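Local structure of mandelate racemase/muconate lactonizing protein (Paenibacillus sp., 3V5C) at residues A[185-190]-A[210-215]; A[234-237]-A[242-245]. The protein probably dehydrates galacturonate as a magnesium-dependent member of the enolase superfamily. The protein carries 1 engineered substitution. All coordinates share one frame; numbering follows the deposited sequence.

Contact 1: A[185-190]-A[210-215]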
# COMPACT_ATOMS: atom_id res chain seq x y z
N LYS A 185 -20.50 15.48 -12.06
CA LYS A 185 -19.93 16.45 -13.00
C LYS A 185 -18.57 16.98 -12.50
O LYS A 185 -17.62 17.12 -13.28
CB LYS A 185 -20.92 17.60 -13.22
CG LYS A 185 -20.51 18.58 -14.32
CD LYS A 185 -21.54 19.70 -14.45
CE LYS A 185 -20.93 20.99 -14.97
NZ LYS A 185 -21.80 22.16 -14.67
N ARG A 186 -18.49 17.23 -11.20
CA ARG A 186 -17.28 17.78 -10.59
C ARG A 186 -16.16 16.74 -10.61
O ARG A 186 -15.02 17.07 -10.92
CB ARG A 186 -17.56 18.34 -9.18
CG ARG A 186 -16.34 18.59 -8.28
CD ARG A 186 -15.87 20.03 -8.11
NE ARG A 186 -16.87 21.03 -7.69
CZ ARG A 186 -16.95 21.61 -6.49
NH1 ARG A 186 -16.13 21.30 -5.48
NH2 ARG A 186 -17.88 22.54 -6.30
N ASP A 187 -16.50 15.47 -10.32
CA ASP A 187 -15.51 14.39 -10.43
C ASP A 187 -14.85 14.43 -11.79
O ASP A 187 -13.63 14.37 -11.90
CB ASP A 187 -16.16 13.00 -10.31
CG ASP A 187 -16.59 12.63 -8.90
OD1 ASP A 187 -16.14 13.22 -7.89
OD2 ASP A 187 -17.43 11.69 -8.83
N ILE A 188 -15.68 14.46 -12.84
CA ILE A 188 -15.20 14.38 -14.22
C ILE A 188 -14.26 15.55 -14.54
O ILE A 188 -13.18 15.34 -15.10
CB ILE A 188 -16.37 14.37 -15.21
CG1 ILE A 188 -17.13 13.04 -15.08
CG2 ILE A 188 -15.86 14.55 -16.65
CD1 ILE A 188 -18.55 13.06 -15.63
N ALA A 189 -14.69 16.76 -14.18
CA ALA A 189 -13.91 17.96 -14.42
C ALA A 189 -12.57 17.88 -13.72
O ALA A 189 -11.55 18.29 -14.27
CB ALA A 189 -14.67 19.18 -13.92
N ILE A 190 -12.57 17.38 -12.49
CA ILE A 190 -11.32 17.24 -11.74
C ILE A 190 -10.38 16.23 -12.41
O ILE A 190 -9.18 16.47 -12.54
CB ILE A 190 -11.60 16.86 -10.27
CG1 ILE A 190 -12.20 18.06 -9.54
CG2 ILE A 190 -10.32 16.38 -9.58
CD1 ILE A 190 -12.72 17.77 -8.15
N ASN A 210 -16.32 3.00 -3.65
CA ASN A 210 -17.62 2.34 -3.78
C ASN A 210 -18.85 3.24 -3.88
O ASN A 210 -19.98 2.78 -3.73
CB ASN A 210 -17.82 1.32 -2.66
CG ASN A 210 -16.89 0.13 -2.79
OD1 ASN A 210 -16.45 -0.21 -3.90
ND2 ASN A 210 -16.58 -0.50 -1.67
N ALA A 211 -18.63 4.52 -4.18
CA ALA A 211 -19.73 5.48 -4.17
C ALA A 211 -20.56 5.50 -5.45
O ALA A 211 -21.57 6.20 -5.51
CB ALA A 211 -19.21 6.87 -3.87
N TYR A 212 -20.13 4.78 -6.49
CA TYR A 212 -20.89 4.73 -7.72
C TYR A 212 -21.83 3.51 -7.74
O TYR A 212 -21.83 2.71 -6.81
CB TYR A 212 -19.94 4.67 -8.92
CG TYR A 212 -19.17 5.96 -9.22
CD1 TYR A 212 -19.59 7.20 -8.72
CD2 TYR A 212 -18.05 5.93 -10.05
CE1 TYR A 212 -18.87 8.37 -9.03
CE2 TYR A 212 -17.35 7.07 -10.36
CZ TYR A 212 -17.76 8.28 -9.87
OH TYR A 212 -17.02 9.38 -10.22
N ASN A 213 -22.64 3.41 -8.80
CA ASN A 213 -23.26 2.14 -9.23
C ASN A 213 -22.82 1.96 -10.68
O ASN A 213 -22.00 2.77 -11.19
CB ASN A 213 -24.79 2.16 -9.04
CG ASN A 213 -25.47 3.31 -9.77
OD1 ASN A 213 -24.90 3.91 -10.69
ND2 ASN A 213 -26.70 3.61 -9.37
N LEU A 214 -23.29 0.92 -11.36
CA LEU A 214 -22.73 0.61 -12.66
C LEU A 214 -23.01 1.72 -13.67
O LEU A 214 -22.13 2.07 -14.47
CB LEU A 214 -23.24 -0.75 -13.14
CG LEU A 214 -22.81 -1.22 -14.53
CD1 LEU A 214 -21.29 -1.36 -14.63
CD2 LEU A 214 -23.51 -2.56 -14.85
N ASN A 215 -24.22 2.27 -13.66
CA ASN A 215 -24.56 3.32 -14.62
C ASN A 215 -23.83 4.64 -14.34
O ASN A 215 -23.42 5.31 -15.28
CB ASN A 215 -26.08 3.51 -14.76
CG ASN A 215 -26.67 2.63 -15.85
OD1 ASN A 215 -25.97 2.20 -16.75
ND2 ASN A 215 -27.98 2.39 -15.78

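Contact 2: A[234-237]-A[242-245]. Engineered in segment 234-237: Ala234 (natural residue Glu).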
# COMPACT_ATOMS: atom_id res chain seq x y z
N ALA A 234 -12.51 0.38 -7.11
CA ALA A 234 -13.62 0.46 -6.17
C ALA A 234 -14.79 1.30 -6.69
O ALA A 234 -15.30 2.16 -5.99
CB ALA A 234 -13.14 0.99 -4.82
N ALA A 235 -15.22 1.03 -7.92
CA ALA A 235 -16.37 1.75 -8.47
C ALA A 235 -17.61 1.56 -7.60
O ALA A 235 -18.36 2.52 -7.31
CB ALA A 235 -16.63 1.30 -9.90
N PHE A 236 -17.79 0.32 -7.17
CA PHE A 236 -18.90 -0.11 -6.32
C PHE A 236 -18.43 -1.41 -5.71
O PHE A 236 -17.48 -2.03 -6.21
CB PHE A 236 -20.17 -0.32 -7.16
CG PHE A 236 -19.90 -0.94 -8.51
CD1 PHE A 236 -19.87 -0.17 -9.67
CD2 PHE A 236 -19.65 -2.31 -8.61
CE1 PHE A 236 -19.60 -0.74 -10.92
CE2 PHE A 236 -19.38 -2.89 -9.85
CZ PHE A 236 -19.35 -2.11 -11.01
N HIS A 237 -19.06 -1.84 -4.63
CA HIS A 237 -18.60 -3.09 -4.02
C HIS A 237 -18.60 -4.19 -5.07
O HIS A 237 -19.56 -4.37 -5.81
CB HIS A 237 -19.46 -3.48 -2.82
CG HIS A 237 -18.91 -4.65 -2.09
ND1 HIS A 237 -17.70 -4.61 -1.44
CD2 HIS A 237 -19.37 -5.92 -1.95
CE1 HIS A 237 -17.44 -5.79 -0.90
NE2 HIS A 237 -18.44 -6.60 -1.19
N LEU A 242 -21.84 -7.39 -12.27
CA LEU A 242 -21.68 -5.99 -12.66
C LEU A 242 -20.35 -5.77 -13.38
O LEU A 242 -20.30 -5.07 -14.38
CB LEU A 242 -21.78 -5.07 -11.45
CG LEU A 242 -23.10 -5.10 -10.70
CD1 LEU A 242 -23.08 -4.07 -9.59
CD2 LEU A 242 -24.30 -4.88 -11.64
N TYR A 243 -19.29 -6.39 -12.87
CA TYR A 243 -18.00 -6.26 -13.54
C TYR A 243 -17.96 -6.99 -14.90
O TYR A 243 -17.31 -6.52 -15.81
CB TYR A 243 -16.88 -6.73 -12.62
CG TYR A 243 -16.38 -5.70 -11.61
CD1 TYR A 243 -16.37 -4.33 -11.90
CD2 TYR A 243 -15.90 -6.10 -10.38
CE1 TYR A 243 -15.88 -3.41 -10.98
CE2 TYR A 243 -15.42 -5.19 -9.44
CZ TYR A 243 -15.40 -3.85 -9.75
OH TYR A 243 -14.89 -2.98 -8.81
N GLU A 244 -18.65 -8.12 -15.03
CA GLU A 244 -18.74 -8.78 -16.33
C GLU A 244 -19.37 -7.82 -17.34
O GLU A 244 -18.89 -7.69 -18.47
CB GLU A 244 -19.59 -10.06 -16.25
CG GLU A 244 -19.65 -10.81 -17.56
CD GLU A 244 -20.52 -12.05 -17.50
OE1 GLU A 244 -21.29 -12.20 -16.53
OE2 GLU A 244 -20.45 -12.86 -18.44
N ASP A 245 -20.42 -7.15 -16.90
CA ASP A 245 -21.12 -6.16 -17.72
C ASP A 245 -20.18 -5.00 -18.08
O ASP A 245 -20.01 -4.69 -19.26
CB ASP A 245 -22.40 -5.68 -16.99
CG ASP A 245 -23.17 -4.60 -17.76
OD1 ASP A 245 -22.54 -3.72 -18.35
OD2 ASP A 245 -24.43 -4.62 -17.73
O HOH W 1 -13.69 -0.65 -9.92

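Contact 1: A[185-190]-A[210-215]
Tyr212 reaches Asp187 with a single hydrogen bond, and this one link joins the loop and helix start 210-215 to the helical segment 185-190. The phenol OH donates to Asp187 OD2 over 2.7 Å. The carboxylate oxygen lies at the ring's edge, in the ring plane, 3.6 Å from both Tyr212 CE1 and Tyr212 CZ. Seen from the acid, the donor comes from above the carboxylate plane, 40° out of it, and the two flat groups are turned 55° against each other. Acid and phenol meet head-on from the two segments. Tyr212 CG stands anti to its own carbonyl carbon (chi1 -71°), which sets the ring beside the backbone N, with OH at its far end meeting the acid.

Little else touches: Asp187 CB merely lies 3.7 Å from Tyr212 OH beside the bond, and the backbones stay well apart, with the CA atoms of Asp187 and Tyr212 separated by 11.4 Å.

Charge enters through the acid. Asp187 OD1 forms a salt bridge with Arg173, while OD2 also accepts from the backbone N of Gly172, so the buried carboxylate is gripped at both oxygens and the phenol shares the acid with Arg173 and Gly172. A phenylalanine here would lack the hydroxyl, and Asp187 OD2 would probably be left with one donor fewer in a buried place, weakening the tie between loop and helix.

In the fold, Asp187 belongs to helix 180-198, and Tyr212 lies in the loop between strand 204-207 and helix 214-223, where Asn213 is the N-cap and its OD1 accepts from the N of Leu216. The tyrosine ring bridges helix 180-198 and the next helix, 214-223, of the barrel's outer layer, packing on Val171 of the loop after strand 167-170 and on Thr217 and Val220.

Contact 2: A[234-237]-A[242-245]
Phe236 sets CE2 over one face of the Tyr243 ring, 3.7 Å above its plane and toward the rim. The two side chains run antiparallel, alongside each other; their ring planes are inclined by 34° and the centroids are 5.0 Å apart, an oblique pair. Phe236 CG sits between the backbone N and the carbonyl carbon (chi1 39°), which swings the ring toward the helix. There Leu242 crosses it at a slant: its CB approaches Phe236 CE2 at 3.6 Å, and its CD1 makes an off-centre CH-pi contact 4.3 Å from the Phe236 ring centroid.

The contact folds a loop back on the helix that follows it, at the C-terminal end of strand 231-233 in the TIM-barrel domain, the end where enolase-superfamily enzymes hold their metal.

The Tyr243 hydroxyl reaches beyond the phenylalanine to hydrogen-bond the magnesium-site residue Asp261, which makes Tyr243 a second-shell residue. A water donates to Tyr243 OH at 2.8 Å and accepts from Ala235 N at 3.0 Å, linking helix and loop. The side chain of Ala234, an engineered replacement of glutamate, is about 5 Å from the magnesium ion.

Overall arrangement
Contacts 1 and 2 lie in series along the chain, their centres 13 Å apart, within the TIM-barrel domain of the enolase fold. Contact 1 joins helix 180-198 to the loop after strand 204-207; contact 2 joins the loop after the neighbouring parallel strand 231-233 to helix 240-253. The two loops meet directly through probable backbone hydrogen bonds, Asn210 N to Ala234 O and Tyr212 N to Ala235 O, beyond the ends of their paired strands. Helix 214-223 lies between, with Thr217 touching Tyr212, Ala235 and Phe236. Contact 2 is nearer the magnesium ion; contact 1 reaches that region through the bonds of its loop to 234-237.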